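Local structure of PDZ domain protein (Parabacteroides distasonis, 4L8N) at residues A[185-191]-A[245-251]; A[308-312]-A[325-331]; A[76-81]-A[92-97]. The protein is of unknown function but combines PDZ domains with a DUF4136 domain and binds magnesium. All blocks are in the same frame, centred on the assembly; numbering follows the deposited sequence. Where two conformers were deposited one is given.

Contact 1 (A[185-191]-A[245-251]); sequences DLLIQTF and GIRIIDQ
The F191 ring is filled on both faces: G245 CA sits over one, 3.8 Å from the ring centroid and 16° off the normal, a CH-pi contact, while in one of its two conformers R247 lays its guanidinium flat on the opposite face. Ring and guanidinium planes differ by only 23° with centres 4.4 Å apart, and the cation-pi contact is off-centre, R247 NH1 coming 3.4 Å from F191 CD1 near the ring's rim. F191 CG stands between backbone N and carbonyl carbon (chi1 54°), which swings the ring onto the glycine. The salt bridge from R247 NE to E261 of strand 258-268 holds the guanidinium at its chain end. Residues 186-191 and 245-250 are neighbouring antiparallel strands of the large mixed sheet in the DUF4136 region, with paired backbone bonds at L187-I249, Q189-R247 and F191-G245. On the other face, L186 CD2 packs on I248 CG2 at 3.7 Å. Q189 OE1 bonds S137 of the second subunit. The chemistry is thus two-sided: the face of L186, I188 and I248 is largely aliphatic, with I188 and T190 against helix 158-175, while the opposite face carries, in that conformer, a cation-pi stack whose charge E261 probably offsets in part.

Contact 2 (A[308-312]-A[325-331]); sequences NYTGI and VDRNSPA
Y309 extends its ring past S329 and P330, its CE2 lying 3.9 Å from P330 CD, with ring and proline side chain crossing at about a right angle. With CG anti to the backbone N (chi1 172°), the ring carries its hydroxyl to D326, and OH donates to OD2 at 2.7 Å. The carboxylate receives this bond on its anti side, 16° out of its plane, and the two flat groups are turned 39° from each other. The other carboxylate oxygen is tied in through a water, which donates to both D326 OD1 and G311 O. That same carbonyl accepts D326 N at 3.0 Å, so two donors grip G311 O. At the helix start, A331 N bonds T310 O at 2.8 Å in the carbonyl plane, on a lone pair. S329 is the N-cap: its OG accepts from Y332 N and donates to D326 O at 2.6 Å, linking helix and preceding turn. I312 CG1 meets A331 CB at 3.6 Å. Around this buried junction, probably part of the C-terminal PDZ domain, R449 of strand 438-456 makes a cation-pi contact with Y309, and I444 of that strand touches P330. F431 of strand 429-435 packs on T310 and I312, and E107 of helix 107-113 accepts from T310 OG1 and G311 N. Through the A331-T310 bond, helix 330-333 starts against the end of strand 298-309.

Contact 3 (A[76-81]-A[92-97]); sequences RNDVLL and QVLVKK
L80 and Q92 cross at about a right angle near the loop end of a beta hairpin, part of the antiparallel sheet of the N-terminal PDZ domain. The Q92 chain bends at chi2 (-61°), bringing NE2 to 3.4 Å from L80 CD2, while its OE1 is held by T82. Paired backbone bonds at V79-V95 and L81-V93, four in all, set the register, and the strand axes run at 160°; V95 N to V79 O and L81 N to V93 O are both 2.7 Å. L94, with CG anti to the backbone N (chi1 -175°), leans toward the partner strand and meets D78 crosswise, CD1 lying 3.7 Å from D78 CB. K96 instead stays extended beside the D78 carboxylate, so its methylene groups do the touching; NZ ends 4.3 Å from D78 OD2, beyond a salt bridge, and any attraction would be modest. V79, V93, V95 and L81 fill the other face of the hairpin, where V93 and V95 rest on helix 39-43 and V79 and L81 on strand 50-54. At the open end K97 bends at chi3, carrying its ammonium back over N77. There NZ donates to R76 O at 3.3 Å and also to the carbonyl oxygen of P73.

Overall arrangement
From the N terminus, contact 3 comes first, closing the short hairpin loop between residues 81 and 92 within the PDZ sheet. Contact 1 follows, pairing neighbouring strands of the large mixed sheet after an excursion of 53 residues through the DUF4136 region. Contact 2 comes last, closing a 12-residue connection with most of strands 312-315 and 322-325, between strand 298-309 and helix 330-333. The three are in series, with no nesting or crossing. Contacts 1 and 2 both reach the mixed sheet, yet their centres are 48 Å apart, on opposite sides of the chain's centre. Contact 3 belongs to a separate sheet, its nearest atoms about 10 Å from those of contact 2.

Contact 1 (A[185-191]-A[245-251])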
# COMPACT_ATOMS: atom_id res chain seq x y z
N ASP A 185 7.75 10.77 27.96
CA ASP A 185 7.17 11.78 27.06
C ASP A 185 6.41 11.07 25.96
O ASP A 185 5.39 11.57 25.49
CB ASP A 185 8.28 12.66 26.46
CG ASP A 185 8.97 13.64 27.39
OD1 ASP A 185 8.32 14.09 28.39
OD2 ASP A 185 10.11 14.04 27.09
N LEU A 186 6.91 9.88 25.58
CA LEU A 186 6.38 9.01 24.52
C LEU A 186 6.20 7.58 24.95
O LEU A 186 7.05 7.02 25.63
CB LEU A 186 7.35 8.98 23.32
CG LEU A 186 7.79 10.30 22.75
CD1 LEU A 186 9.01 10.12 21.88
CD2 LEU A 186 6.65 10.96 22.01
N LEU A 187 5.17 6.95 24.41
CA LEU A 187 4.94 5.53 24.56
C LEU A 187 5.15 4.85 23.19
O LEU A 187 4.59 5.32 22.19
CB LEU A 187 3.54 5.29 25.10
CG LEU A 187 3.22 3.85 25.55
CD1 LEU A 187 3.83 3.57 26.93
CD2 LEU A 187 1.69 3.63 25.57
N ILE A 188 5.98 3.78 23.13
CA ILE A 188 6.18 3.06 21.87
C ILE A 188 5.28 1.82 21.87
O ILE A 188 5.23 1.08 22.86
CB ILE A 188 7.68 2.75 21.52
CG1 ILE A 188 8.40 4.02 20.98
CG2 ILE A 188 7.79 1.69 20.44
CD1 ILE A 188 8.84 4.94 21.94
N GLN A 189 4.54 1.63 20.77
CA GLN A 189 3.63 0.50 20.57
C GLN A 189 3.92 -0.19 19.24
O GLN A 189 4.11 0.47 18.22
CB GLN A 189 2.17 0.98 20.62
CG GLN A 189 1.14 -0.11 20.93
CD GLN A 189 -0.16 0.45 21.53
OE1 GLN A 189 -1.00 1.06 20.84
NE2 GLN A 189 -0.35 0.24 22.84
N THR A 190 3.98 -1.52 19.25
CA THR A 190 4.21 -2.25 18.01
C THR A 190 3.05 -3.15 17.72
O THR A 190 2.41 -3.70 18.63
CB THR A 190 5.53 -3.00 17.95
OG1 THR A 190 5.69 -3.83 19.10
CG2 THR A 190 6.69 -2.08 17.81
N PHE A 191 2.77 -3.26 16.45
CA PHE A 191 1.78 -4.16 15.91
C PHE A 191 2.46 -4.99 14.80
O PHE A 191 3.40 -4.54 14.15
CB PHE A 191 0.52 -3.41 15.45
CG PHE A 191 0.74 -2.28 14.47
CD1 PHE A 191 1.27 -1.06 14.89
CD2 PHE A 191 0.35 -2.41 13.15
CE1 PHE A 191 1.42 -0.01 13.99
CE2 PHE A 191 0.49 -1.35 12.26
CZ PHE A 191 1.02 -0.15 12.69
N GLY A 245 4.63 -2.84 12.31
CA GLY A 245 4.50 -1.42 12.56
C GLY A 245 5.05 -0.93 13.88
O GLY A 245 5.12 -1.68 14.86
N ILE A 246 5.47 0.35 13.89
CA ILE A 246 5.94 1.09 15.07
C ILE A 246 4.99 2.30 15.22
O ILE A 246 4.74 3.02 14.25
CB ILE A 246 7.45 1.50 15.00
CG1 ILE A 246 8.38 0.29 14.72
CG2 ILE A 246 7.91 2.25 16.25
CD1 ILE A 246 9.85 0.66 14.27
N ARG A 247 4.47 2.48 16.45
CA ARG A 247 3.57 3.57 16.80
C ARG A 247 4.22 4.39 17.90
O ARG A 247 4.59 3.83 18.93
CB ARG A 247 2.20 3.02 17.25
CG ARG A 247 1.02 3.96 16.97
CD ARG A 247 -0.32 3.32 17.34
NE ARG A 247 -1.13 2.99 16.16
CZ ARG A 247 -1.46 1.75 15.79
NH1 ARG A 247 -1.08 0.71 16.52
NH2 ARG A 247 -2.18 1.54 14.70
N ILE A 248 4.42 5.73 17.66
CA ILE A 248 5.04 6.62 18.68
C ILE A 248 3.92 7.54 19.24
O ILE A 248 3.49 8.48 18.56
CB ILE A 248 6.29 7.42 18.18
CG1 ILE A 248 7.44 6.48 17.73
CG2 ILE A 248 6.76 8.46 19.25
CD1 ILE A 248 8.72 7.18 17.18
N ILE A 249 3.43 7.22 20.46
CA ILE A 249 2.29 7.92 21.06
C ILE A 249 2.72 8.96 22.10
O ILE A 249 3.38 8.64 23.08
CB ILE A 249 1.27 6.90 21.68
CG1 ILE A 249 0.84 5.80 20.68
CG2 ILE A 249 0.04 7.61 22.26
CD1 ILE A 249 1.00 4.45 21.23
N ASP A 250 2.26 10.21 21.89
CA ASP A 250 2.45 11.36 22.77
C ASP A 250 1.79 11.12 24.13
O ASP A 250 0.63 10.70 24.17
CB ASP A 250 1.82 12.59 22.10
CG ASP A 250 1.87 13.92 22.84
OD1 ASP A 250 2.53 13.99 23.90
OD2 ASP A 250 1.25 14.90 22.35
N GLN A 251 2.51 11.43 25.22
CA GLN A 251 1.99 11.31 26.58
C GLN A 251 1.92 12.65 27.28
O GLN A 251 1.30 12.74 28.34
CB GLN A 251 2.87 10.37 27.43
CG GLN A 251 3.08 8.95 26.91
CD GLN A 251 1.82 8.17 26.75
OE1 GLN A 251 1.24 8.10 25.67
NE2 GLN A 251 1.37 7.56 27.83

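Contact 2 (A[308-312]-A[325-331])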
# COMPACT_ATOMS: atom_id res chain seq x y z
N ASN A 308 43.15 1.25 -0.15
CA ASN A 308 44.45 1.48 0.51
C ASN A 308 44.71 2.98 0.43
O ASN A 308 44.77 3.54 -0.68
CB ASN A 308 45.60 0.69 -0.14
CG ASN A 308 45.84 -0.71 0.37
OD1 ASN A 308 45.46 -1.11 1.47
ND2 ASN A 308 46.56 -1.46 -0.43
N TYR A 309 44.82 3.62 1.60
CA TYR A 309 45.06 5.04 1.74
C TYR A 309 46.51 5.35 2.11
O TYR A 309 47.03 4.80 3.10
CB TYR A 309 44.11 5.60 2.80
CG TYR A 309 44.38 7.04 3.18
CD1 TYR A 309 43.99 8.09 2.35
CD2 TYR A 309 45.00 7.36 4.39
CE1 TYR A 309 44.24 9.41 2.70
CE2 TYR A 309 45.23 8.68 4.76
CZ TYR A 309 44.85 9.70 3.90
OH TYR A 309 45.05 11.01 4.26
N THR A 310 47.15 6.25 1.34
CA THR A 310 48.52 6.74 1.58
C THR A 310 48.47 8.26 1.87
O THR A 310 49.29 8.77 2.62
CB THR A 310 49.45 6.44 0.40
OG1 THR A 310 49.13 7.31 -0.68
CG2 THR A 310 49.44 4.97 -0.04
N GLY A 311 47.52 8.97 1.28
CA GLY A 311 47.36 10.40 1.47
C GLY A 311 47.82 11.24 0.30
O GLY A 311 47.78 12.47 0.39
N ILE A 312 48.28 10.60 -0.79
CA ILE A 312 48.79 11.28 -1.99
C ILE A 312 47.62 11.71 -2.88
O ILE A 312 46.69 10.93 -3.12
CB ILE A 312 49.82 10.39 -2.79
CG1 ILE A 312 51.05 10.02 -1.94
CG2 ILE A 312 50.27 11.04 -4.11
CD1 ILE A 312 51.75 8.67 -2.37
N VAL A 325 50.00 16.05 -0.08
CA VAL A 325 50.17 14.91 0.83
C VAL A 325 49.45 15.28 2.12
O VAL A 325 49.86 16.22 2.78
CB VAL A 325 51.66 14.53 1.08
CG1 VAL A 325 51.76 13.31 1.98
CG2 VAL A 325 52.42 14.28 -0.21
N ASP A 326 48.37 14.56 2.47
CA ASP A 326 47.56 14.79 3.68
C ASP A 326 48.42 14.77 4.95
O ASP A 326 49.32 13.93 5.08
CB ASP A 326 46.41 13.78 3.78
CG ASP A 326 45.43 13.84 2.62
OD1 ASP A 326 45.61 14.71 1.74
OD2 ASP A 326 44.51 12.99 2.57
N ARG A 327 48.16 15.72 5.87
CA ARG A 327 48.94 16.00 7.08
C ARG A 327 49.32 14.76 7.92
O ARG A 327 50.49 14.63 8.27
CB ARG A 327 48.25 17.05 7.97
N ASN A 328 48.36 13.89 8.26
CA ASN A 328 48.67 12.76 9.15
C ASN A 328 48.44 11.45 8.45
O ASN A 328 47.64 10.62 8.89
CB ASN A 328 47.82 12.88 10.42
CG ASN A 328 48.10 14.17 11.13
OD1 ASN A 328 49.21 14.40 11.65
ND2 ASN A 328 47.16 15.10 11.04
N SER A 329 49.13 11.29 7.33
CA SER A 329 48.94 10.17 6.43
C SER A 329 50.16 9.29 6.34
O SER A 329 51.26 9.78 6.57
CB SER A 329 48.61 10.71 5.04
OG SER A 329 49.71 11.39 4.47
N PRO A 330 50.00 8.01 5.89
CA PRO A 330 51.17 7.14 5.72
C PRO A 330 52.22 7.74 4.77
O PRO A 330 53.41 7.59 5.07
CB PRO A 330 50.57 5.84 5.16
CG PRO A 330 49.17 5.84 5.58
CD PRO A 330 48.75 7.28 5.58
N ALA A 331 51.81 8.45 3.68
CA ALA A 331 52.75 9.05 2.71
C ALA A 331 53.51 10.20 3.32
O ALA A 331 54.69 10.38 2.99
CB ALA A 331 52.04 9.50 1.45
O HOH W 1 46.87 14.75 -0.57

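Contact 3 (A[76-81]-A[92-97])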
# COMPACT_ATOMS: atom_id res chain seq x y z
N ARG A 76 36.38 33.46 5.71
CA ARG A 76 36.36 32.53 6.84
C ARG A 76 36.76 31.13 6.38
O ARG A 76 36.61 30.81 5.20
CB ARG A 76 34.95 32.52 7.48
CG ARG A 76 34.93 32.06 8.93
CD ARG A 76 33.60 32.29 9.62
NE ARG A 76 33.57 31.64 10.93
CZ ARG A 76 33.94 32.21 12.07
NH1 ARG A 76 34.36 33.47 12.10
NH2 ARG A 76 33.90 31.52 13.21
N ASN A 77 37.29 30.31 7.31
CA ASN A 77 37.66 28.92 7.01
C ASN A 77 36.93 27.92 7.92
O ASN A 77 36.62 26.81 7.48
CB ASN A 77 39.17 28.71 7.09
CG ASN A 77 39.78 28.39 5.76
OD1 ASN A 77 39.20 28.65 4.69
ND2 ASN A 77 40.97 27.81 5.78
N ASP A 78 36.68 28.31 9.19
CA ASP A 78 35.99 27.50 10.18
C ASP A 78 34.60 28.07 10.39
O ASP A 78 34.49 29.25 10.74
CB ASP A 78 36.80 27.44 11.50
CG ASP A 78 37.96 26.43 11.52
OD1 ASP A 78 38.33 25.92 10.43
OD2 ASP A 78 38.50 26.17 12.62
N VAL A 79 33.54 27.27 10.14
CA VAL A 79 32.14 27.69 10.27
C VAL A 79 31.59 27.25 11.63
O VAL A 79 31.56 26.05 11.92
CB VAL A 79 31.22 27.22 9.12
CG1 VAL A 79 29.96 28.08 9.02
CG2 VAL A 79 31.95 27.22 7.78
N LEU A 80 31.17 28.23 12.44
CA LEU A 80 30.55 28.00 13.74
C LEU A 80 29.05 27.75 13.53
O LEU A 80 28.34 28.59 12.96
CB LEU A 80 30.80 29.15 14.73
CG LEU A 80 30.27 28.93 16.16
CD1 LEU A 80 30.91 27.70 16.83
CD2 LEU A 80 30.46 30.15 17.01
N LEU A 81 28.57 26.58 13.98
CA LEU A 81 27.19 26.19 13.80
C LEU A 81 26.46 26.04 15.12
O LEU A 81 27.01 25.54 16.10
CB LEU A 81 27.17 24.85 13.05
CG LEU A 81 26.75 24.83 11.57
CD1 LEU A 81 27.42 25.92 10.75
CD2 LEU A 81 27.03 23.48 10.95
N GLN A 92 26.87 24.41 20.32
CA GLN A 92 27.81 25.12 19.46
C GLN A 92 28.77 24.12 18.83
O GLN A 92 29.34 23.30 19.55
CB GLN A 92 28.56 26.22 20.22
CG GLN A 92 27.68 27.40 20.65
CD GLN A 92 27.04 28.14 19.49
OE1 GLN A 92 25.88 27.89 19.14
NE2 GLN A 92 27.78 29.07 18.89
N VAL A 93 28.90 24.14 17.50
CA VAL A 93 29.81 23.21 16.82
C VAL A 93 30.68 24.00 15.82
O VAL A 93 30.13 24.60 14.89
CB VAL A 93 29.10 22.02 16.11
CG1 VAL A 93 30.12 21.07 15.50
CG2 VAL A 93 28.15 21.26 17.04
N LEU A 94 32.02 23.97 15.99
CA LEU A 94 32.90 24.61 15.03
C LEU A 94 33.32 23.57 13.97
O LEU A 94 34.05 22.61 14.29
CB LEU A 94 34.13 25.24 15.69
CG LEU A 94 35.04 26.03 14.74
CD1 LEU A 94 34.46 27.40 14.41
CD2 LEU A 94 36.41 26.18 15.32
N VAL A 95 32.88 23.78 12.72
CA VAL A 95 33.19 22.84 11.66
C VAL A 95 34.32 23.40 10.78
O VAL A 95 34.17 24.44 10.14
CB VAL A 95 31.92 22.44 10.84
CG1 VAL A 95 32.26 21.58 9.64
CG2 VAL A 95 30.92 21.74 11.73
N LYS A 96 35.44 22.66 10.73
CA LYS A 96 36.59 23.00 9.89
C LYS A 96 36.24 22.59 8.46
O LYS A 96 35.45 21.66 8.26
CB LYS A 96 37.89 22.34 10.42
CG LYS A 96 38.23 22.75 11.86
CD LYS A 96 39.68 22.51 12.30
CE LYS A 96 39.96 23.24 13.60
NZ LYS A 96 41.40 23.24 13.97
N LYS A 97 36.77 23.32 7.47
CA LYS A 97 36.48 23.03 6.06
C LYS A 97 37.42 21.98 5.52
O LYS A 97 38.53 21.79 6.03
CB LYS A 97 36.56 24.30 5.20
CG LYS A 97 35.26 24.66 4.49
CD LYS A 97 35.40 25.91 3.62
CE LYS A 97 35.13 27.22 4.33
NZ LYS A 97 35.36 28.38 3.44